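PDB 2CWS: alginate lyase A1-II' from Sphingomonas sp. A1, which probably cleaves alginate as a lyase of polysaccharide lyase family 7, this chain being the alginate-lyase part of a longer protein. Local coordinates for residues V98-S103 with I156-L161; G104-A109 with A216-Y221. All blocks are in the same frame, centred on the assembly; numbering follows the deposited sequence.

Contact 1 (V98-S103 with I156-L161); sequences VQLPSS and IKLGDL
Leu158 reaches over Val98 and Leu100, laying its branched tip against the backbone of the first and the side chain of the second. Its CG and both methyls gather round the carbonyl of Val98, with CG 3.7 Å from Val98 O. Its CD1 also lies 3.9 Å from Leu100 CG, where the two side chains pass alongside, pointing opposite ways. A chi1 of -166° swings Leu158 CG to the far side from the backbone N, which carries the methyls to the strand. The side chain of Val98 points away, so its share is mainly backbone. Leu100 packs further on Phe129 and Ile106.

A type II turn from Lys157 to Asp160 presents the leucine. Gly159 takes its third position, where the positive phi of 86° suits a glycine. Asp160 N bonds to Lys157 O, and Lys157 N returns a bond of 3.0 Å to Asp160 OD2, met from above the carboxylate plane. Leu158 N is hydrogen-bonded to Asp131 OD1, and Gly159 to the backbone of Thr97 and, through its O, to Lys96 NZ. Val98 and Gln99 form a classic beta bulge facing Ile217.

With no hydrogen bond across the segments, hydrocarbon lies on a carbonyl and one leucine: the contact is van der Waals in kind, and the turn's own bonds set the leucine's position.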
ATOM      1  N   VAL A  98       1.282  13.816   5.296  1.00  4.07           N
ATOM      2  CA  VAL A  98       1.556  15.251   5.397  1.00  4.38           C
ATOM      3  C   VAL A  98       0.306  16.078   5.151  1.00  3.76           C
ATOM      4  O   VAL A  98       0.138  17.119   5.800  1.00  5.08           O
ATOM      5  CB  VAL A  98       2.650  15.623   4.364  1.00  5.26           C
ATOM      6  CG1 VAL A  98       2.825  17.146   4.251  1.00  7.18           C
ATOM      7  CG2 VAL A  98       3.979  14.919   4.704  1.00  6.25           C
ATOM      8  N   GLN A  99      -0.512  15.668   4.187  1.00  3.64           N
ATOM      9  CA  GLN A  99      -1.665  16.458   3.761  1.00  3.63           C
ATOM     10  C   GLN A  99      -2.751  15.464   3.328  1.00  3.35           C
ATOM     11  O   GLN A  99      -2.439  14.461   2.673  1.00  3.82           O
ATOM     12  CB  GLN A  99      -1.285  17.368   2.571  1.00  3.86           C
ATOM     13  CG  GLN A  99      -2.466  18.190   2.055  1.00  4.45           C
ATOM     14  CD  GLN A  99      -1.992  19.030   0.873  1.00  4.66           C
ATOM     15  OE1 GLN A  99      -1.119  19.911   1.036  1.00  6.33           O
ATOM     16  NE2 GLN A  99      -2.570  18.857  -0.317  1.00  5.03           N
ATOM     17  N   LEU A 100      -3.977  15.775   3.715  1.00  3.43           N
ATOM     18  CA  LEU A 100      -5.133  14.950   3.388  1.00  3.46           C
ATOM     19  C   LEU A 100      -6.027  15.655   2.396  1.00  3.30           C
ATOM     20  O   LEU A 100      -6.024  16.894   2.303  1.00  3.82           O
ATOM     21  CB  LEU A 100      -5.917  14.694   4.696  1.00  4.12           C
ATOM     22  CG  LEU A 100      -5.275  13.677   5.627  1.00  4.06           C
ATOM     23  CD1 LEU A 100      -5.917  13.762   7.015  1.00  5.71           C
ATOM     24  CD2 LEU A 100      -5.334  12.271   5.039  1.00  5.39           C
ATOM     25  N   PRO A 101      -6.863  14.902   1.677  1.00  3.45           N
ATOM     26  CA  PRO A 101      -7.931  15.488   0.895  1.00  3.92           C
ATOM     27  C   PRO A 101      -9.045  15.940   1.813  1.00  3.50           C
ATOM     28  O   PRO A 101      -9.030  15.654   3.023  1.00  4.03           O
ATOM     29  CB  PRO A 101      -8.399  14.335  -0.008  1.00  4.34           C
ATOM     30  CG  PRO A 101      -8.269  13.145   0.933  1.00  4.30           C
ATOM     31  CD  PRO A 101      -6.983  13.418   1.718  1.00  4.14           C
ATOM     32  N   SER A 102     -10.084  16.590   1.265  1.00  3.90           N
ATOM     33  CA  SER A 102     -11.194  17.035   2.076  1.00  4.22           C
ATOM     34  C   SER A 102     -11.856  15.881   2.835  1.00  3.84           C
ATOM     35  O   SER A 102     -12.383  16.105   3.930  1.00  4.42           O
ATOM     36  CB  SER A 102     -12.238  17.737   1.215  1.00  4.52           C
ATOM     37  OG  SER A 102     -11.700  18.929   0.630  1.00  5.42           O
ATOM     38  N   SER A 103     -11.851  14.676   2.272  1.00  3.75           N
ATOM     39  CA  SER A 103     -12.543  13.578   2.976  1.00  3.83           C
ATOM     40  C   SER A 103     -11.820  13.180   4.259  1.00  3.75           C
ATOM     41  O   SER A 103     -12.407  12.513   5.104  1.00  4.89           O
ATOM     42  CB  SER A 103     -12.610  12.331   2.097  1.00  4.26           C
ATOM     43  OG  SER A 103     -11.295  11.711   2.070  1.00  4.49           O
ATOM     44  N   ILE A 156      -2.485   8.522  16.152  0.80  8.01           N
ATOM     45  CA  ILE A 156      -1.645   8.669  14.936  0.80  6.94           C
ATOM     46  C   ILE A 156      -2.106   9.957  14.230  0.80  6.24           C
ATOM     47  O   ILE A 156      -3.155   9.881  13.570  0.80  7.29           O
ATOM     48  CB  ILE A 156      -1.733   7.453  13.982  0.80  7.19           C
ATOM     49  CG1 ILE A 156      -1.663   6.045  14.683  0.80  8.19           C
ATOM     50  CG2 ILE A 156      -0.730   7.553  12.874  0.80  7.03           C
ATOM     51  CD1 ILE A 156      -0.379   6.058  15.482  0.80 12.00           C
ATOM     52  N   LYS A 157      -1.408  11.110  14.323  1.00  6.18           N
ATOM     53  CA  LYS A 157      -1.892  12.350  13.773  1.00  5.67           C
ATOM     54  C   LYS A 157      -1.172  12.743  12.494  1.00  4.10           C
ATOM     55  O   LYS A 157      -0.116  12.237  12.132  1.00  4.53           O
ATOM     56  CB  LYS A 157      -1.782  13.473  14.803  1.00  6.97           C
ATOM     57  CG  LYS A 157      -2.746  13.183  15.952  1.00  9.21           C
ATOM     58  CD  LYS A 157      -2.597  14.121  17.139  1.00 14.07           C
ATOM     59  CE  LYS A 157      -3.644  13.717  18.216  1.00 15.98           C
ATOM     60  NZ  LYS A 157      -3.457  14.618  19.397  1.00 25.64           N
ATOM     61  N   LEU A 158      -1.807  13.688  11.778  1.00  3.93           N
ATOM     62  CA  LEU A 158      -1.170  14.286  10.614  1.00  4.17           C
ATOM     63  C   LEU A 158       0.214  14.781  10.970  1.00  3.66           C
ATOM     64  O   LEU A 158       0.401  15.461  11.943  1.00  4.94           O
ATOM     65  CB  LEU A 158      -2.053  15.472  10.142  1.00  5.01           C
ATOM     66  CG  LEU A 158      -1.722  15.988   8.747  1.00  5.48           C
ATOM     67  CD1 LEU A 158      -2.245  15.025   7.696  1.00  6.15           C
ATOM     68  CD2 LEU A 158      -2.297  17.380   8.565  1.00  7.92           C
ATOM     69  N   GLY A 159       1.197  14.383  10.144  1.00  4.04           N
ATOM     70  CA  GLY A 159       2.594  14.777  10.345  1.00  4.86           C
ATOM     71  C   GLY A 159       3.383  13.898  11.294  1.00  4.38           C
ATOM     72  O   GLY A 159       4.616  13.995  11.293  1.00  5.15           O
ATOM     73  N   ASP A 160       2.735  13.047  12.086  1.00  4.05           N
ATOM     74  CA  ASP A 160       3.451  12.167  12.979  1.00  4.32           C
ATOM     75  C   ASP A 160       4.149  11.058  12.182  1.00  4.13           C
ATOM     76  O   ASP A 160       3.639  10.561  11.214  1.00  5.02           O
ATOM     77  CB  ASP A 160       2.519  11.464  13.952  1.00  5.08           C
ATOM     78  CG  ASP A 160       1.934  12.353  15.030  1.00  5.73           C
ATOM     79  OD1 ASP A 160       2.315  13.551  15.183  1.00  6.45           O
ATOM     80  OD2 ASP A 160       1.082  11.786  15.789  1.00  6.25           O
ATOM     81  N   LEU A 161       5.306  10.617  12.642  1.00  5.24           N
ATOM     82  CA  LEU A 161       5.993   9.502  12.013  1.00  5.18           C
ATOM     83  C   LEU A 161       5.398   8.227  12.568  1.00  5.36           C
ATOM     84  O   LEU A 161       5.246   8.104  13.807  1.00  7.37           O
ATOM     85  CB  LEU A 161       7.482   9.545  12.400  0.58  7.07           C
ATOM     86  CG  LEU A 161       8.310   8.456  11.711  0.58  7.22           C
ATOM     87  CD1 LEU A 161       8.571   8.966  10.305  0.58  9.38           C
ATOM     88  CD2 LEU A 161       9.592   8.098  12.431  0.58 10.80           C
TER

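Contact 2 (G104-A109 with A216-Y221); sequences GKIIVA and AIAKLY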
ATOM      1  N   GLY A 104     -10.543  13.527   4.405  1.00  3.61           N
ATOM      2  CA  GLY A 104      -9.823  13.163   5.628  1.00  4.14           C
ATOM      3  C   GLY A 104      -9.296  11.752   5.609  1.00  3.74           C
ATOM      4  O   GLY A 104      -8.876  11.278   6.665  1.00  4.88           O
ATOM      5  N   LYS A 105      -9.223  11.064   4.478  1.00  4.02           N
ATOM      6  CA  LYS A 105      -8.870   9.627   4.500  1.00  3.72           C
ATOM      7  C   LYS A 105      -8.009   9.283   3.293  1.00  3.84           C
ATOM      8  O   LYS A 105      -8.355   9.582   2.155  1.00  4.26           O
ATOM      9  CB  LYS A 105     -10.140   8.787   4.508  1.00  4.76           C
ATOM     10  CG  LYS A 105      -9.878   7.293   4.580  1.00  5.26           C
ATOM     11  CD  LYS A 105     -11.097   6.439   4.389  1.00  7.10           C
ATOM     12  CE  LYS A 105     -12.093   6.608   5.524  1.00  8.76           C
ATOM     13  NZ  LYS A 105     -13.324   5.737   5.343  1.00  8.38           N
ATOM     14  N   ILE A 106      -6.879   8.575   3.572  1.00  3.76           N
ATOM     15  CA  ILE A 106      -6.085   7.956   2.516  1.00  3.37           C
ATOM     16  C   ILE A 106      -5.660   6.579   3.018  1.00  3.42           C
ATOM     17  O   ILE A 106      -5.752   6.266   4.188  1.00  4.16           O
ATOM     18  CB  ILE A 106      -4.835   8.769   2.100  1.00  3.63           C
ATOM     19  CG1 ILE A 106      -3.775   8.814   3.219  1.00  4.25           C
ATOM     20  CG2 ILE A 106      -5.234  10.150   1.639  1.00  4.22           C
ATOM     21  CD1 ILE A 106      -2.456   9.466   2.747  1.00  5.05           C
ATOM     22  N   ILE A 107      -5.234   5.741   2.052  1.00  3.42           N
ATOM     23  CA  ILE A 107      -4.648   4.426   2.341  1.00  3.37           C
ATOM     24  C   ILE A 107      -3.163   4.541   2.041  1.00  2.99           C
ATOM     25  O   ILE A 107      -2.767   4.971   0.945  1.00  4.06           O
ATOM     26  CB  ILE A 107      -5.360   3.313   1.547  1.00  3.80           C
ATOM     27  CG1 ILE A 107      -6.733   3.067   2.141  1.00  4.55           C
ATOM     28  CG2 ILE A 107      -4.503   2.038   1.491  1.00  4.41           C
ATOM     29  CD1 ILE A 107      -7.634   2.172   1.304  1.00  5.41           C
ATOM     30  N   VAL A 108      -2.324   4.119   3.003  1.00  3.47           N
ATOM     31  CA  VAL A 108      -0.872   4.297   2.908  1.00  3.24           C
ATOM     32  C   VAL A 108      -0.124   2.993   2.735  1.00  3.11           C
ATOM     33  O   VAL A 108       1.083   3.037   2.449  1.00  3.81           O
ATOM     34  CB  VAL A 108      -0.299   5.111   4.102  1.00  3.83           C
ATOM     35  CG1 VAL A 108      -0.842   6.531   4.087  1.00  5.28           C
ATOM     36  CG2 VAL A 108      -0.599   4.391   5.415  1.00  5.71           C
ATOM     37  N   ALA A 109      -0.774   1.848   2.860  1.00  3.09           N
ATOM     38  CA  ALA A 109      -0.148   0.571   2.600  1.00  3.08           C
ATOM     39  C   ALA A 109      -1.227  -0.469   2.408  1.00  2.96           C
ATOM     40  O   ALA A 109      -2.363  -0.305   2.894  1.00  3.60           O
ATOM     41  CB  ALA A 109       0.778   0.157   3.756  1.00  4.37           C
ATOM     42  N   ALA A 216      -3.593  14.811  -1.626  1.00  3.80           N
ATOM     43  CA  ALA A 216      -2.912  14.283  -0.452  1.00  3.60           C
ATOM     44  C   ALA A 216      -1.417  14.120  -0.717  1.00  3.39           C
ATOM     45  O   ALA A 216      -0.979  13.973  -1.867  1.00  3.47           O
ATOM     46  CB  ALA A 216      -3.485  12.917  -0.059  1.00  4.57           C
ATOM     47  N   ILE A 217      -0.671  14.154   0.380  1.00  3.51           N
ATOM     48  CA  ILE A 217       0.769  13.888   0.371  1.00  3.64           C
ATOM     49  C   ILE A 217       1.062  12.867   1.454  1.00  3.51           C
ATOM     50  O   ILE A 217       0.704  13.091   2.612  1.00  3.92           O
ATOM     51  CB  ILE A 217       1.590  15.150   0.652  1.00  4.00           C
ATOM     52  CG1 ILE A 217       1.341  16.253  -0.394  1.00  5.04           C
ATOM     53  CG2 ILE A 217       3.074  14.809   0.750  1.00  5.06           C
ATOM     54  CD1 ILE A 217       1.905  17.624   0.011  1.00  6.86           C
ATOM     55  N   ALA A 218       1.750  11.796   1.072  1.00  3.56           N
ATOM     56  CA  ALA A 218       2.266  10.831   2.045  1.00  3.84           C
ATOM     57  C   ALA A 218       3.760  10.662   1.789  1.00  3.35           C
ATOM     58  O   ALA A 218       4.216  10.810   0.645  1.00  4.51           O
ATOM     59  CB  ALA A 218       1.581   9.470   1.929  1.00  4.83           C
ATOM     60  N   LYS A 219       4.509  10.365   2.856  1.00  3.56           N
ATOM     61  CA  LYS A 219       5.934  10.201   2.802  1.00  3.76           C
ATOM     62  C   LYS A 219       6.386   8.879   3.376  1.00  3.62           C
ATOM     63  O   LYS A 219       5.764   8.374   4.343  1.00  3.59           O
ATOM     64  CB  LYS A 219       6.621  11.305   3.666  1.00  4.41           C
ATOM     65  CG  LYS A 219       6.635  12.640   2.967  1.00  4.05           C
ATOM     66  CD  LYS A 219       7.306  13.725   3.837  1.00  4.68           C
ATOM     67  CE  LYS A 219       7.610  14.954   2.988  1.00  5.07           C
ATOM     68  NZ  LYS A 219       8.333  16.012   3.787  1.00  5.46           N
ATOM     69  N   LEU A 220       7.475   8.365   2.818  1.00  3.51           N
ATOM     70  CA  LEU A 220       8.181   7.214   3.389  1.00  4.02           C
ATOM     71  C   LEU A 220       9.653   7.606   3.582  1.00  3.67           C
ATOM     72  O   LEU A 220      10.275   8.207   2.726  1.00  4.12           O
ATOM     73  CB  LEU A 220       8.084   5.990   2.482  1.00  4.17           C
ATOM     74  CG  LEU A 220       6.648   5.415   2.335  1.00  3.95           C
ATOM     75  CD1 LEU A 220       6.626   4.292   1.329  1.00  5.85           C
ATOM     76  CD2 LEU A 220       6.114   4.937   3.668  1.00  5.49           C
ATOM     77  N   TYR A 221      10.183   7.153   4.744  1.00  4.28           N
ATOM     78  CA  TYR A 221      11.604   7.319   5.059  1.00  4.80           C
ATOM     79  C   TYR A 221      12.346   5.989   4.980  1.00  5.44           C
ATOM     80  O   TYR A 221      13.548   5.972   4.796  1.00  7.58           O
ATOM     81  CB  TYR A 221      11.793   7.890   6.485  1.00  5.82           C
ATOM     82  CG  TYR A 221      11.214   9.291   6.598  1.00  5.82           C
ATOM     83  CD1 TYR A 221       9.934   9.468   7.098  1.00  6.58           C
ATOM     84  CD2 TYR A 221      11.924  10.397   6.171  1.00  5.83           C
ATOM     85  CE1 TYR A 221       9.368  10.718   7.192  1.00  7.16           C
ATOM     86  CE2 TYR A 221      11.348  11.654   6.268  1.00  6.24           C
ATOM     87  CZ  TYR A 221      10.096  11.817   6.768  1.00  6.74           C
ATOM     88  OH  TYR A 221       9.502  13.061   6.892  1.00  8.49           O
TER
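Strands 106-109 and 216-220 run nearly parallel, 16° between their directions, yet their axes stay 9.0 Å apart at closest approach. That spacing is too wide for backbone pairing, and no hydrogen bond crosses it; the strands belong to two different sheets packed face to face. Ile106 stands opposite Ala216 and Val108 opposite Ala218, with alpha carbons of the second pair 7.3 Å apart.

Side chains from alternate positions fill the gap. Ile106 spreads both branches over the facing strand: its CG2 meets Ala216 CB at 3.7 Å, and its CD1 reaches Ala218 CB at 4.1 Å. The torsions divide the work, for a chi1 of 68° sets CG1 on the side of both main-chain neighbours of CA and leaves CG2 anti to the carbonyl carbon, sending one arm to each alanine. Val108 adds a looser touch, its CG1 lying 4.4 Å from Ala218 CB. Branched residues on one strand thus meet single methyls on the other, a pairing of large with small consistent with the close approach of the sheets here. All four residues are buried.

This interface is part of the core of the beta-sandwich jelly roll of the family. Thr97 of strand 88-99 also touches Ile106 and Val108, while strand 120-130 pairs with 106-114 through Phe129 and Ala127. On the reverse face of strand 215-228, Ile217 packs on Thr50 and Trp52, and Lys219 forms salt bridges with Asp44 and Asp46.

From the N terminus, strand 88-99 leads into 98-103 and the chain loops over into strand 106-114 of the other sheet. Contact 1 closes a loop of 52 intervening residues when 156-161 returns to 98-103, just before strand 162-169 enters the same sheet as 88-99. Contact 2 closes a longer one of 106 residues with strand 215-228. Their segments alternate along the chain, so the two loops cross rather than nest. They also touch: the Val98 N to Ile217 O pair, 2.8 Å apart, probably forms a hydrogen bond within one sheet. Contact 1 thus binds a surface turn to the end region of an interior strand of that sheet, whereas contact 2 joins the sheets through the core.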